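Local coordinates for protein glycosyl hydrolase, family 8 (Clostridium perfringens, PDB 3REN) that is an alpha-amylase with an (alpha/alpha)6-barrel fold, probably hydrolysing alpha-linked glucose polymers such as starch, at residues V237-I242 and Y286-L291. Sequence-based numbering, arbitrary orientation.
Sequences VILNRI and YSNVAL
Leu239 reaches across from one helix and sets both of its methyl groups against Leu291 of another, an example of how one projecting leucine can supply most of a small local contact between two helices. Its CB points toward the partner, and with CG anti to the backbone N (chi1 -179°) both methyls come to lie at Leu291. The two prongs then divide the work. Leu239 CD2 packs on Leu291 CB at 3.8 Å, while Leu239 CD1 rests on the backbone carbonyl of Leu291, 3.9 Å from Leu291 C. Leu291 therefore receives the fork mainly at the root of its side chain; its own CG turns to the side of its backbone N (chi1 -71°), and of its two methyls CD1 comes nearer, 4.2 Å from Leu239 CD2. The two leucines meet at a slant.

Asn288, one helical turn before Leu291, borders the same methyl. Its side chain runs at about a right angle to that of Leu239, and the contact is made by the amide oxygen, with Asn288 OD1 4.0 Å from Leu239 CD2, a van der Waals approach to a carbon. The other end of the amide has a polar task: Asn288 ND2 is hydrogen-bonded to Thr235 OG1, one turn before Leu239 on the opposing helix, which helps fix the rotation of the amide and adds a polar tie beside the apolar one.

The nearest CA atoms, those of Leu239 and Asn288, are 7.1 Å apart; side chains bridge the gap, and the contact is small. Further along, Ile292 extends the apolar seam by touching Ile238, Leu239 and Ile242. Helices 231-243 and 283-296, with helix 249-262 between them in the chain, meet here in the helix-on-helix packing characteristic of the (alpha/alpha)6 barrel.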
loop_
_atom_site.group_PDB
_atom_site.type_symbol
_atom_site.label_atom_id
_atom_site.label_comp_id
_atom_site.label_asym_id
_atom_site.label_seq_id
_atom_site.Cartn_x
_atom_site.Cartn_y
_atom_site.Cartn_z
ATOM N N VAL A 237 -5.251 -5.166 5.214
ATOM C CA VAL A 237 -6.544 -5.011 5.917
ATOM C C VAL A 237 -6.305 -4.756 7.417
ATOM O O VAL A 237 -6.938 -3.877 8.032
ATOM C CB VAL A 237 -7.421 -6.268 5.764
ATOM C CG1 VAL A 237 -8.616 -6.195 6.686
ATOM C CG2 VAL A 237 -7.857 -6.475 4.289
ATOM N N ILE A 238 -5.413 -5.541 8.019
ATOM C CA ILE A 238 -5.111 -5.409 9.458
ATOM C C ILE A 238 -4.551 -4.044 9.791
ATOM O O ILE A 238 -5.038 -3.407 10.737
ATOM C CB ILE A 238 -4.148 -6.521 9.946
ATOM C CG1 ILE A 238 -4.867 -7.883 9.875
ATOM C CG2 ILE A 238 -3.606 -6.213 11.333
ATOM C CD1 ILE A 238 -3.917 -9.097 9.895
ATOM N N LEU A 239 -3.564 -3.584 9.008
ATOM C CA LEU A 239 -3.033 -2.236 9.200
ATOM C C LEU A 239 -4.139 -1.174 9.060
ATOM O O LEU A 239 -4.202 -0.270 9.889
ATOM C CB LEU A 239 -1.870 -1.944 8.267
ATOM C CG LEU A 239 -1.148 -0.597 8.326
ATOM C CD1 LEU A 239 -0.526 -0.365 9.709
ATOM C CD2 LEU A 239 -0.049 -0.640 7.308
ATOM N N ASN A 240 -5.029 -1.312 8.065
ATOM C CA ASN A 240 -6.154 -0.348 7.891
ATOM C C ASN A 240 -7.070 -0.331 9.106
ATOM O O ASN A 240 -7.443 0.717 9.588
ATOM C CB ASN A 240 -6.984 -0.642 6.606
ATOM C CG ASN A 240 -6.251 -0.237 5.328
ATOM O OD1 ASN A 240 -5.351 0.592 5.371
ATOM N ND2 ASN A 240 -6.633 -0.821 4.186
ATOM N N ARG A 241 -7.432 -1.502 9.599
ATOM C CA ARG A 241 -8.289 -1.629 10.777
ATOM C C ARG A 241 -7.711 -0.924 12.002
ATOM O O ARG A 241 -8.408 -0.199 12.695
ATOM C CB ARG A 241 -8.479 -3.110 11.090
ATOM C CG ARG A 241 -9.514 -3.823 10.181
ATOM C CD ARG A 241 -10.921 -3.682 10.766
ATOM N NE ARG A 241 -11.072 -4.570 11.916
ATOM C CZ ARG A 241 -12.170 -4.705 12.660
ATOM N NH1 ARG A 241 -13.266 -3.976 12.444
ATOM N NH2 ARG A 241 -12.141 -5.550 13.672
ATOM N N ILE A 242 -6.446 -1.182 12.307
ATOM C CA ILE A 242 -5.897 -0.636 13.549
ATOM C C ILE A 242 -5.688 0.869 13.471
ATOM O O ILE A 242 -5.927 1.542 14.456
ATOM C CB ILE A 242 -4.617 -1.373 14.054
ATOM C CG1 ILE A 242 -3.430 -1.123 13.140
ATOM C CG2 ILE A 242 -4.918 -2.859 14.244
ATOM C CD1 ILE A 242 -2.223 -2.054 13.391
ATOM N N TYR A 286 6.829 -7.907 5.048
ATOM C CA TYR A 286 7.606 -7.448 6.229
ATOM C C TYR A 286 7.388 -5.982 6.566
ATOM O O TYR A 286 7.301 -5.625 7.739
ATOM C CB TYR A 286 9.100 -7.761 6.075
ATOM C CG TYR A 286 9.375 -9.253 6.155
ATOM C CD1 TYR A 286 8.893 -10.010 7.234
ATOM C CD2 TYR A 286 10.074 -9.907 5.147
ATOM C CE1 TYR A 286 9.122 -11.394 7.332
ATOM C CE2 TYR A 286 10.323 -11.305 5.227
ATOM C CZ TYR A 286 9.839 -12.029 6.327
ATOM O OH TYR A 286 10.074 -13.381 6.423
ATOM N N SER A 287 7.288 -5.143 5.529
ATOM C CA SER A 287 6.930 -3.729 5.702
ATOM C C SER A 287 5.657 -3.534 6.449
ATOM O O SER A 287 5.616 -2.728 7.375
ATOM C CB SER A 287 6.825 -3.014 4.350
ATOM O OG SER A 287 8.102 -2.969 3.735
ATOM N N ASN A 288 4.601 -4.265 6.065
ATOM C CA ASN A 288 3.324 -4.096 6.711
ATOM C C ASN A 288 3.338 -4.573 8.157
ATOM O O ASN A 288 2.717 -3.955 9.029
ATOM C CB ASN A 288 2.232 -4.841 5.910
ATOM C CG ASN A 288 1.745 -4.027 4.719
ATOM O OD1 ASN A 288 1.983 -2.832 4.653
ATOM N ND2 ASN A 288 1.072 -4.674 3.771
ATOM N N VAL A 289 4.033 -5.692 8.401
ATOM C CA VAL A 289 4.149 -6.243 9.747
ATOM C C VAL A 289 4.867 -5.231 10.650
ATOM O O VAL A 289 4.446 -4.980 11.783
ATOM C CB VAL A 289 4.906 -7.593 9.721
ATOM C CG1 VAL A 289 5.136 -8.095 11.137
ATOM C CG2 VAL A 289 4.122 -8.649 8.929
ATOM N N ALA A 290 5.938 -4.621 10.129
ATOM C CA ALA A 290 6.649 -3.542 10.831
ATOM C C ALA A 290 5.753 -2.340 11.091
ATOM O O ALA A 290 5.812 -1.752 12.166
ATOM C CB ALA A 290 7.906 -3.111 10.034
ATOM N N LEU A 291 4.928 -1.958 10.113
ATOM C CA LEU A 291 4.010 -0.799 10.336
ATOM C C LEU A 291 2.925 -1.093 11.389
ATOM O O LEU A 291 2.524 -0.215 12.178
ATOM C CB LEU A 291 3.371 -0.343 9.024
ATOM C CG LEU A 291 4.422 0.330 8.144
ATOM C CD1 LEU A 291 3.950 0.331 6.718
ATOM C CD2 LEU A 291 4.749 1.761 8.671
#